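Local coordinates for periplasmic cell division protein (SufI) (Aquifex aeolicus, PDB 6SYY) that is a multicopper oxidase of a hyperthermophile that binds four copper ions and probably oxidises its substrates at the expense of dioxygen, at residues P202-F210 and F226-L235; H497-H508 and M519-A527. One frame throughout, in Å; residues are numbered along the deposited sequence. Where two conformers were deposited one is given.

Contact 1 of 2, residues P202-F210 and F226-L235; sequences PLIIQDKTF and FWGDTILVNL
Gln206 and Leu232 exchange two backbone bonds, as do Lys208 and Thr230, where strand 202-208 runs antiparallel to strand 230-233 in what is probably the second cupredoxin-like domain of the multicopper oxidase fold. Asn234 N adds a bond to Ile204 O. Asp229 and Thr230 both face Lys208, which makes a classic beta bulge.

Side chains also bond to backbone. The amide of Asn234 lies across Ile204 at about a right angle and uses both its ends. Its OD1 accepts from Ile204 N at 2.8 Å. Its ND2 donates almost straight to Pro202 O at 2.9 Å, with that oxygen in the amide plane. ND2 also bonds Asn50 O. At the other end, Asp207 OD2 takes the N-H of Gly228 at 2.5 Å, from above the carboxylate plane. CG of Asp207 sits between its backbone N and carbonyl carbon (chi1 57°), which brings the carboxylate beside Gly228. Thr209 OG1 accepts from Asp229 N at 3.0 Å.

Apolar contacts are fewer. Leu203 CD2 meets Val233 CG1 at 3.8 Å. On the face that carries Gln206 and Lys208, Leu232 CD1 lies 4.1 Å from CE2 at the edge of the Phe210 ring.

Arg259 forms a salt bridge with Asp207 OD2. That oxygen therefore has both a backbone N-H and a positive charge, which probably favours the ionised carboxylate and ties Gly228 to strand 202-208.

Contact 2 of 2, residues H497-H508 and M519-A527; sequences HPYNEHQIYLLH and MMVNYRVNA. With CU (copper (II) ion), chain C.
His502 and Arg524 meet flat at one end of an antiparallel strand pair, 503-508 with 520-525, in the C-terminal, cupredoxin-like part of the multicopper oxidase fold. The guanidinium lies over one face of the imidazole, with centres 3.6 Å apart and planes at 9°. Asn526 OD1 meets the guanidinium at its edge, in its plane, by a nearly straight bond of 2.8 Å from Arg524 NE. His502 NE2 is bonded to Asn425 O.

His497 turns its edge to the other strand. Its NE2 donates to Asn526 O at 2.7 Å, and its CD2 rests on Val525 CG1. Gln503 CG covers one face of this ring.

Tyr523 crosses Tyr505 obliquely, with planes at 50°. With CG between backbone N and carbonyl carbon (chi1 74°), its ring swings toward the other strand and CE2 lies 3.4 Å from Tyr505 CB. Both hydroxyls bond backbone oxygens outside the pair, Tyr523 OH to His456 O and Tyr505 OH to Ala124 O.

Leu506 and Asn522 lie side by side, as do Leu507 and Val521. At the far end His508 CB packs on Met520 CB at 3.5 Å. His161 and His456 share the copper(II) ion that His508 NE2 binds at 2.2 Å.

Overall arrangement
Contact 1 comes before contact 2 in the chain, and the two lie on opposite sides of its centre. Their centres are 32 Å apart. Their nearest atoms are about 12 Å apart, so they do not touch. Contact 2 supplies one copper ligand, His508, whose side chain is about 3 Å from the bound oxygen atom. The side chain of Met519, modelled in two conformers, is about 3 Å from another copper, probably the one held by His451, Cys509 and His514. Contact 1 stands further off. Trp227 is about 7 Å from His514, side chain to side chain, and its side chain is about 10 Å from a bound copper.

Contact 1 of 2, residues P202-F210 and F226-L235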
loop_
_atom_site.group_PDB
_atom_site.type_symbol
_atom_site.label_atom_id
_atom_site.label_comp_id
_atom_site.label_asym_id
_atom_site.label_seq_id
_atom_site.Cartn_x
_atom_site.Cartn_y
_atom_site.Cartn_z
ATOM N N PRO A 202 -10.849 4.973 6.046
ATOM C CA PRO A 202 -9.762 4.057 5.690
ATOM C C PRO A 202 -10.148 2.621 5.997
ATOM O O PRO A 202 -10.806 2.333 6.997
ATOM C CB PRO A 202 -8.601 4.519 6.582
ATOM C CG PRO A 202 -9.270 5.107 7.775
ATOM C CD PRO A 202 -10.559 5.726 7.281
ATOM N N LEU A 203 -9.724 1.711 5.122
ATOM C CA LEU A 203 -9.916 0.277 5.331
ATOM C C LEU A 203 -8.559 -0.389 5.122
ATOM O O LEU A 203 -8.213 -0.807 4.014
ATOM C CB LEU A 203 -10.990 -0.293 4.402
ATOM C CG LEU A 203 -12.404 0.301 4.477
ATOM C CD1 LEU A 203 -13.321 -0.427 3.515
ATOM C CD2 LEU A 203 -12.968 0.243 5.887
ATOM N N ILE A 204 -7.779 -0.470 6.198
ATOM C CA ILE A 204 -6.479 -1.125 6.172
ATOM C C ILE A 204 -6.735 -2.607 6.429
ATOM O O ILE A 204 -6.939 -3.027 7.570
ATOM C CB ILE A 204 -5.520 -0.514 7.193
ATOM C CG1 ILE A 204 -5.310 0.973 6.877
ATOM C CG2 ILE A 204 -4.197 -1.277 7.210
ATOM C CD1 ILE A 204 -4.893 1.812 8.063
ATOM N N ILE A 205 -6.741 -3.401 5.361
ATOM C CA ILE A 205 -7.109 -4.810 5.446
ATOM C C ILE A 205 -5.857 -5.648 5.668
ATOM O O ILE A 205 -4.880 -5.550 4.915
ATOM C CB ILE A 205 -7.864 -5.261 4.187
ATOM C CG1 ILE A 205 -9.049 -4.334 3.923
ATOM C CG2 ILE A 205 -8.339 -6.699 4.344
ATOM C CD1 ILE A 205 -9.875 -4.734 2.722
ATOM N N GLN A 206 -5.892 -6.477 6.706
ATOM C CA GLN A 206 -4.760 -7.298 7.099
ATOM C C GLN A 206 -5.276 -8.640 7.590
ATOM O O GLN A 206 -6.346 -8.722 8.197
ATOM C CB GLN A 206 -3.943 -6.630 8.209
ATOM C CG GLN A 206 -3.418 -5.247 7.874
ATOM C CD GLN A 206 -2.591 -4.672 9.001
ATOM O OE1 GLN A 206 -1.371 -4.539 8.887
ATOM N NE2 GLN A 206 -3.248 -4.340 10.106
ATOM N N ASP A 207 -4.517 -9.696 7.322
ATOM C CA ASP A 207 -4.808 -11.001 7.892
ATOM C C ASP A 207 -3.736 -11.343 8.913
ATOM O O ASP A 207 -2.546 -11.096 8.687
ATOM C CB ASP A 207 -4.911 -12.091 6.816
ATOM C CG ASP A 207 -3.661 -12.208 5.969
ATOM O OD1 ASP A 207 -2.963 -11.193 5.774
ATOM O OD2 ASP A 207 -3.385 -13.326 5.482
ATOM N N LYS A 208 -4.168 -11.876 10.055
ATOM C CA LYS A 208 -3.269 -12.215 11.151
ATOM C C LYS A 208 -3.756 -13.491 11.826
ATOM O O LYS A 208 -4.903 -13.914 11.657
ATOM C CB LYS A 208 -3.159 -11.063 12.169
ATOM C CG LYS A 208 -2.467 -9.829 11.604
ATOM C CD LYS A 208 -2.142 -8.760 12.641
ATOM C CE LYS A 208 -1.390 -7.606 11.970
ATOM N NZ LYS A 208 -1.257 -6.408 12.833
ATOM N N THR A 209 -2.860 -14.106 12.594
ATOM C CA THR A 209 -3.140 -15.346 13.305
ATOM C C THR A 209 -2.840 -15.152 14.784
ATOM O O THR A 209 -1.773 -14.639 15.140
ATOM C CB THR A 209 -2.305 -16.495 12.737
ATOM O OG1 THR A 209 -2.620 -16.673 11.351
ATOM C CG2 THR A 209 -2.591 -17.781 13.485
ATOM N N PHE A 210 -3.778 -15.565 15.637
ATOM C CA PHE A 210 -3.674 -15.412 17.082
ATOM C C PHE A 210 -3.662 -16.775 17.756
ATOM O O PHE A 210 -4.383 -17.688 17.340
ATOM C CB PHE A 210 -4.843 -14.597 17.640
ATOM C CG PHE A 210 -4.948 -13.218 17.073
ATOM C CD1 PHE A 210 -4.393 -12.141 17.742
ATOM C CD2 PHE A 210 -5.609 -12.995 15.874
ATOM C CE1 PHE A 210 -4.491 -10.865 17.230
ATOM C CE2 PHE A 210 -5.707 -11.720 15.351
ATOM C CZ PHE A 210 -5.147 -10.652 16.034
ATOM N N PHE A 226 3.415 -15.129 4.290
ATOM C CA PHE A 226 2.573 -15.424 5.436
ATOM C C PHE A 226 1.106 -15.229 5.082
ATOM O O PHE A 226 0.738 -14.260 4.411
ATOM C CB PHE A 226 2.929 -14.540 6.633
ATOM C CG PHE A 226 1.999 -14.722 7.800
ATOM C CD1 PHE A 226 2.264 -15.675 8.771
ATOM C CD2 PHE A 226 0.847 -13.958 7.914
ATOM C CE1 PHE A 226 1.401 -15.856 9.834
ATOM C CE2 PHE A 226 -0.018 -14.146 8.969
ATOM C CZ PHE A 226 0.263 -15.090 9.933
ATOM N N TRP A 227 0.265 -16.135 5.573
ATOM C CA TRP A 227 -1.173 -16.079 5.335
ATOM C C TRP A 227 -1.898 -16.223 6.664
ATOM O O TRP A 227 -1.763 -17.248 7.340
ATOM C CB TRP A 227 -1.609 -17.168 4.352
ATOM C CG TRP A 227 -0.970 -17.008 3.013
ATOM C CD1 TRP A 227 0.340 -17.234 2.696
ATOM C CD2 TRP A 227 -1.604 -16.572 1.807
ATOM N NE1 TRP A 227 0.559 -16.967 1.368
ATOM C CE2 TRP A 227 -0.619 -16.561 0.798
ATOM C CE3 TRP A 227 -2.909 -16.193 1.481
ATOM C CZ2 TRP A 227 -0.899 -16.187 -0.514
ATOM C CZ3 TRP A 227 -3.185 -15.821 0.181
ATOM C CH2 TRP A 227 -2.186 -15.821 -0.802
ATOM N N GLY A 228 -2.664 -15.198 7.033
ATOM C CA GLY A 228 -3.307 -15.160 8.331
ATOM C C GLY A 228 -4.662 -15.849 8.356
ATOM O O GLY A 228 -5.371 -15.914 7.356
ATOM N N ASP A 229 -5.011 -16.356 9.539
ATOM C CA ASP A 229 -6.270 -17.064 9.738
ATOM C C ASP A 229 -7.439 -16.108 9.967
ATOM O O ASP A 229 -8.587 -16.444 9.653
ATOM C CB ASP A 229 -6.127 -18.024 10.923
ATOM C CG ASP A 229 -7.278 -18.999 11.032
ATOM O OD1 ASP A 229 -8.040 -19.147 10.051
ATOM O OD2 ASP A 229 -7.422 -19.620 12.107
ATOM N N THR A 230 -7.166 -14.917 10.494
ATOM C CA THR A 230 -8.186 -13.971 10.921
ATOM C C THR A 230 -8.045 -12.678 10.129
ATOM O O THR A 230 -6.940 -12.140 10.008
ATOM C CB THR A 230 -8.050 -13.690 12.422
ATOM O OG1 THR A 230 -8.208 -14.913 13.155
ATOM C CG2 THR A 230 -9.087 -12.681 12.882
ATOM N N ILE A 231 -9.158 -12.178 9.598
ATOM C CA ILE A 231 -9.146 -10.955 8.802
ATOM C C ILE A 231 -9.438 -9.769 9.704
ATOM O O ILE A 231 -10.351 -9.809 10.536
ATOM C CB ILE A 231 -10.162 -11.035 7.651
ATOM C CG1 ILE A 231 -9.948 -12.322 6.859
ATOM C CG2 ILE A 231 -10.015 -9.828 6.740
ATOM C CD1 ILE A 231 -8.585 -12.405 6.190
ATOM N N LEU A 232 -8.658 -8.704 9.539
ATOM C CA LEU A 232 -8.799 -7.495 10.331
ATOM C C LEU A 232 -8.917 -6.297 9.404
ATOM O O LEU A 232 -8.321 -6.264 8.324
ATOM C CB LEU A 232 -7.609 -7.286 11.280
ATOM C CG LEU A 232 -7.397 -8.257 12.446
ATOM C CD1 LEU A 232 -6.813 -9.574 11.980
ATOM C CD2 LEU A 232 -6.488 -7.625 13.479
ATOM N N VAL A 233 -9.706 -5.316 9.831
ATOM C CA VAL A 233 -9.774 -4.016 9.177
ATOM C C VAL A 233 -9.463 -2.974 10.237
ATOM O O VAL A 233 -10.184 -2.864 11.236
ATOM C CB VAL A 233 -11.143 -3.758 8.533
ATOM C CG1 VAL A 233 -11.092 -2.495 7.697
ATOM C CG2 VAL A 233 -11.574 -4.945 7.690
ATOM N N ASN A 234 -8.379 -2.228 10.034
ATOM C CA ASN A 234 -7.917 -1.252 11.017
ATOM C C ASN A 234 -7.726 -1.907 12.381
ATOM O O ASN A 234 -8.094 -1.351 13.417
ATOM C CB ASN A 234 -8.884 -0.073 11.105
ATOM C CG ASN A 234 -9.181 0.524 9.753
ATOM O OD1 ASN A 234 -8.400 0.370 8.815
ATOM N ND2 ASN A 234 -10.316 1.209 9.640
ATOM N N LEU A 235 -7.150 -3.112 12.369
ATOM C CA LEU A 235 -6.934 -3.918 13.572
ATOM C C LEU A 235 -8.243 -4.239 14.288
ATOM O O LEU A 235 -8.277 -4.334 15.518
ATOM C CB LEU A 235 -5.953 -3.246 14.540
ATOM C CG LEU A 235 -4.468 -3.386 14.210
ATOM C CD1 LEU A 235 -3.636 -2.928 15.383
ATOM C CD2 LEU A 235 -4.122 -4.823 13.836
HETATM O O HOH W 1 -5.900 -4.263 10.023
HETATM O O HOH W 2 -0.846 -12.131 3.970
HETATM O O HOH W 3 -1.079 -18.595 10.033
HETATM O O HOH W 4 -6.100 -16.780 14.597
#

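Contact 2 of 2, residues H497-H508 and M519-A527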
loop_
_atom_site.group_PDB
_atom_site.type_symbol
_atom_site.label_atom_id
_atom_site.label_comp_id
_atom_site.label_asym_id
_atom_site.label_seq_id
_atom_site.Cartn_x
_atom_site.Cartn_y
_atom_site.Cartn_z
ATOM N N HIS A 497 13.285 13.478 -11.983
ATOM C CA HIS A 497 13.331 13.880 -10.583
ATOM C C HIS A 497 13.996 15.243 -10.453
ATOM O O HIS A 497 14.887 15.584 -11.242
ATOM C CB HIS A 497 14.080 12.853 -9.716
ATOM C CG HIS A 497 15.550 12.770 -9.999
ATOM N ND1 HIS A 497 16.460 13.672 -9.490
ATOM C CD2 HIS A 497 16.268 11.886 -10.731
ATOM C CE1 HIS A 497 17.673 13.350 -9.899
ATOM N NE2 HIS A 497 17.585 12.269 -10.654
ATOM N N PRO A 498 13.588 16.040 -9.460
ATOM C CA PRO A 498 14.096 17.414 -9.352
ATOM C C PRO A 498 15.298 17.580 -8.436
ATOM O O PRO A 498 15.540 18.684 -7.934
ATOM C CB PRO A 498 12.887 18.166 -8.790
ATOM C CG PRO A 498 12.249 17.152 -7.890
ATOM C CD PRO A 498 12.441 15.808 -8.562
ATOM N N TYR A 499 16.057 16.516 -8.205
ATOM C CA TYR A 499 17.148 16.536 -7.242
ATOM C C TYR A 499 18.482 16.717 -7.955
ATOM O O TYR A 499 18.621 16.390 -9.137
ATOM C CB TYR A 499 17.143 15.248 -6.416
ATOM C CG TYR A 499 15.763 14.900 -5.897
ATOM C CD1 TYR A 499 14.997 15.841 -5.214
ATOM C CD2 TYR A 499 15.213 13.643 -6.115
ATOM C CE1 TYR A 499 13.727 15.533 -4.753
ATOM C CE2 TYR A 499 13.943 13.325 -5.653
ATOM C CZ TYR A 499 13.205 14.274 -4.976
ATOM O OH TYR A 499 11.946 13.961 -4.519
ATOM N N ASN A 500 19.464 17.256 -7.228
ATOM C CA ASN A 500 20.779 17.551 -7.789
ATOM C C ASN A 500 21.797 16.436 -7.559
ATOM O O ASN A 500 22.998 16.665 -7.735
ATOM C CB ASN A 500 21.317 18.880 -7.231
ATOM C CG ASN A 500 21.482 18.880 -5.711
ATOM O OD1 ASN A 500 21.443 17.836 -5.055
ATOM N ND2 ASN A 500 21.680 20.068 -5.148
ATOM N N GLU A 501 21.344 15.244 -7.173
ATOM C CA GLU A 501 22.212 14.093 -6.964
ATOM C C GLU A 501 21.562 12.860 -7.571
ATOM O O GLU A 501 20.340 12.787 -7.715
ATOM C CB GLU A 501 22.485 13.833 -5.476
ATOM C CG GLU A 501 23.509 14.743 -4.837
ATOM C CD GLU A 501 23.900 14.265 -3.453
ATOM O OE1 GLU A 501 23.091 13.552 -2.820
ATOM O OE2 GLU A 501 25.019 14.591 -3.003
ATOM N N HIS A 502 22.393 11.879 -7.916
ATOM C CA HIS A 502 21.867 10.606 -8.381
ATOM C C HIS A 502 21.051 9.944 -7.273
ATOM O O HIS A 502 21.215 10.237 -6.085
ATOM C CB HIS A 502 22.999 9.684 -8.837
ATOM C CG HIS A 502 23.884 9.217 -7.724
ATOM N ND1 HIS A 502 24.994 9.921 -7.309
ATOM C CD2 HIS A 502 23.826 8.112 -6.945
ATOM C CE1 HIS A 502 25.581 9.270 -6.319
ATOM N NE2 HIS A 502 24.892 8.168 -6.080
ATOM N N GLN A 503 20.161 9.043 -7.677
ATOM C CA GLN A 503 19.203 8.423 -6.773
ATOM C C GLN A 503 19.350 6.910 -6.807
ATOM O O GLN A 503 19.546 6.320 -7.873
ATOM C CB GLN A 503 17.767 8.812 -7.146
ATOM C CG GLN A 503 17.505 10.302 -7.091
ATOM C CD GLN A 503 17.648 10.853 -5.692
ATOM O OE1 GLN A 503 17.103 10.300 -4.736
ATOM N NE2 GLN A 503 18.398 11.942 -5.557
ATOM N N ILE A 504 19.245 6.290 -5.638
ATOM C CA ILE A 504 19.271 4.838 -5.503
ATOM C C ILE A 504 17.894 4.406 -5.027
ATOM O O ILE A 504 17.505 4.681 -3.885
ATOM C CB ILE A 504 20.362 4.368 -4.535
ATOM C CG1 ILE A 504 21.728 4.866 -5.007
ATOM C CG2 ILE A 504 20.338 2.855 -4.422
ATOM C CD1 ILE A 504 22.060 4.478 -6.440
ATOM N N TYR A 505 17.156 3.728 -5.897
ATOM C CA TYR A 505 15.793 3.328 -5.604
ATOM C C TYR A 505 15.682 1.811 -5.638
ATOM O O TYR A 505 16.414 1.135 -6.362
ATOM C CB TYR A 505 14.816 3.962 -6.593
ATOM C CG TYR A 505 14.639 5.451 -6.397
ATOM C CD1 TYR A 505 14.442 5.984 -5.126
ATOM C CD2 TYR A 505 14.673 6.325 -7.479
ATOM C CE1 TYR A 505 14.275 7.343 -4.938
ATOM C CE2 TYR A 505 14.509 7.686 -7.300
ATOM C CZ TYR A 505 14.313 8.189 -6.028
ATOM O OH TYR A 505 14.149 9.545 -5.843
ATOM N N LEU A 506 14.768 1.283 -4.834
ATOM C CA LEU A 506 14.542 -0.150 -4.769
ATOM C C LEU A 506 13.568 -0.601 -5.847
ATOM O O LEU A 506 12.708 0.162 -6.301
ATOM C CB LEU A 506 13.998 -0.549 -3.401
ATOM C CG LEU A 506 14.966 -0.420 -2.231
ATOM C CD1 LEU A 506 14.250 -0.779 -0.952
ATOM C CD2 LEU A 506 16.164 -1.322 -2.451
ATOM N N LEU A 507 13.726 -1.853 -6.266
ATOM C CA LEU A 507 12.728 -2.576 -7.046
ATOM C C LEU A 507 12.595 -3.945 -6.402
ATOM O O LEU A 507 13.589 -4.668 -6.276
ATOM C CB LEU A 507 13.132 -2.687 -8.520
ATOM C CG LEU A 507 12.205 -3.398 -9.513
ATOM C CD1 LEU A 507 12.452 -2.880 -10.919
ATOM C CD2 LEU A 507 12.402 -4.905 -9.491
ATOM N N HIS A 508 11.383 -4.295 -5.978
ATOM C CA HIS A 508 11.215 -5.494 -5.171
ATOM C C HIS A 508 9.770 -5.962 -5.231
ATOM O O HIS A 508 8.855 -5.195 -5.541
ATOM C CB HIS A 508 11.636 -5.249 -3.713
ATOM C CG HIS A 508 10.752 -4.290 -2.974
ATOM N ND1 HIS A 508 9.741 -4.708 -2.134
ATOM C CD2 HIS A 508 10.729 -2.936 -2.946
ATOM C CE1 HIS A 508 9.131 -3.652 -1.623
ATOM N NE2 HIS A 508 9.712 -2.564 -2.101
ATOM N N MET A 519 14.097 -10.905 -2.740
ATOM C CA MET A 519 13.506 -10.474 -4.000
ATOM C C MET A 519 13.495 -8.955 -4.073
ATOM O O MET A 519 12.430 -8.337 -4.057
ATOM C CB MET A 519 12.092 -11.041 -4.131
ATOM C CG MET A 519 11.555 -11.039 -5.542
ATOM S SD MET A 519 10.151 -12.147 -5.757
ATOM C CE MET A 519 9.896 -11.998 -7.526
ATOM N N MET A 520 14.679 -8.353 -4.163
ATOM C CA MET A 520 14.836 -6.910 -4.049
ATOM C C MET A 520 16.179 -6.526 -4.652
ATOM O O MET A 520 17.183 -7.196 -4.395
ATOM C CB MET A 520 14.748 -6.496 -2.571
ATOM C CG MET A 520 15.231 -5.108 -2.237
ATOM S SD MET A 520 14.989 -4.764 -0.479
ATOM C CE MET A 520 15.576 -6.281 0.271
ATOM N N VAL A 521 16.190 -5.473 -5.471
ATOM C CA VAL A 521 17.412 -4.949 -6.075
ATOM C C VAL A 521 17.372 -3.426 -6.024
ATOM O O VAL A 521 16.334 -2.816 -5.764
ATOM C CB VAL A 521 17.607 -5.411 -7.538
ATOM C CG1 VAL A 521 17.828 -6.909 -7.616
ATOM C CG2 VAL A 521 16.419 -4.989 -8.391
ATOM N N ASN A 522 18.525 -2.817 -6.279
ATOM C CA ASN A 522 18.609 -1.383 -6.508
ATOM C C ASN A 522 18.558 -1.099 -8.002
ATOM O O ASN A 522 18.976 -1.917 -8.825
ATOM C CB ASN A 522 19.907 -0.789 -5.949
ATOM C CG ASN A 522 20.054 -0.957 -4.448
ATOM O OD1 ASN A 522 19.097 -0.817 -3.690
ATOM N ND2 ASN A 522 21.273 -1.244 -4.011
ATOM N N TYR A 523 18.047 0.077 -8.347
ATOM C CA TYR A 523 18.330 0.684 -9.636
ATOM C C TYR A 523 18.710 2.137 -9.384
ATOM O O TYR A 523 18.491 2.675 -8.295
ATOM C CB TYR A 523 17.154 0.560 -10.628
ATOM C CG TYR A 523 15.971 1.455 -10.349
ATOM C CD1 TYR A 523 15.810 2.655 -11.030
ATOM C CD2 TYR A 523 15.005 1.098 -9.417
ATOM C CE1 TYR A 523 14.726 3.481 -10.785
ATOM C CE2 TYR A 523 13.913 1.916 -9.165
ATOM C CZ TYR A 523 13.780 3.108 -9.853
ATOM O OH TYR A 523 12.701 3.932 -9.619
ATOM N N ARG A 524 19.314 2.759 -10.390
ATOM C CA ARG A 524 19.912 4.077 -10.232
ATOM C C ARG A 524 19.351 5.033 -11.271
ATOM O O ARG A 524 19.168 4.661 -12.432
ATOM C CB ARG A 524 21.436 4.000 -10.358
ATOM C CG ARG A 524 22.169 5.302 -10.097
ATOM C CD ARG A 524 23.660 5.124 -10.372
ATOM N NE ARG A 524 24.369 6.397 -10.468
ATOM C CZ ARG A 524 25.330 6.783 -9.636
ATOM N NH1 ARG A 524 25.707 5.989 -8.643
ATOM N NH2 ARG A 524 25.918 7.960 -9.803
ATOM N N VAL A 525 19.072 6.262 -10.845
ATOM C CA VAL A 525 18.728 7.355 -11.751
ATOM C C VAL A 525 19.692 8.498 -11.470
ATOM O O VAL A 525 19.767 8.982 -10.334
ATOM C CB VAL A 525 17.276 7.830 -11.588
ATOM C CG1 VAL A 525 16.945 8.863 -12.661
ATOM C CG2 VAL A 525 16.313 6.653 -11.639
ATOM N N ASN A 526 20.418 8.936 -12.496
ATOM C CA ASN A 526 21.444 9.948 -12.304
ATOM C C ASN A 526 20.813 11.324 -12.101
ATOM O O ASN A 526 19.595 11.506 -12.207
ATOM C CB ASN A 526 22.411 9.953 -13.486
ATOM C CG ASN A 526 23.191 8.657 -13.596
ATOM O OD1 ASN A 526 23.690 8.136 -12.596
ATOM N ND2 ASN A 526 23.282 8.118 -14.805
ATOM N N ALA A 527 21.665 12.298 -11.792
ATOM C CA ALA A 527 21.223 13.644 -11.432
ATOM C C ALA A 527 20.530 14.360 -12.590
ATOM O O ALA A 527 20.926 14.218 -13.748
ATOM C CB ALA A 527 22.410 14.468 -10.935
HETATM CU CU CU C . 9.792 -0.925 -0.606
#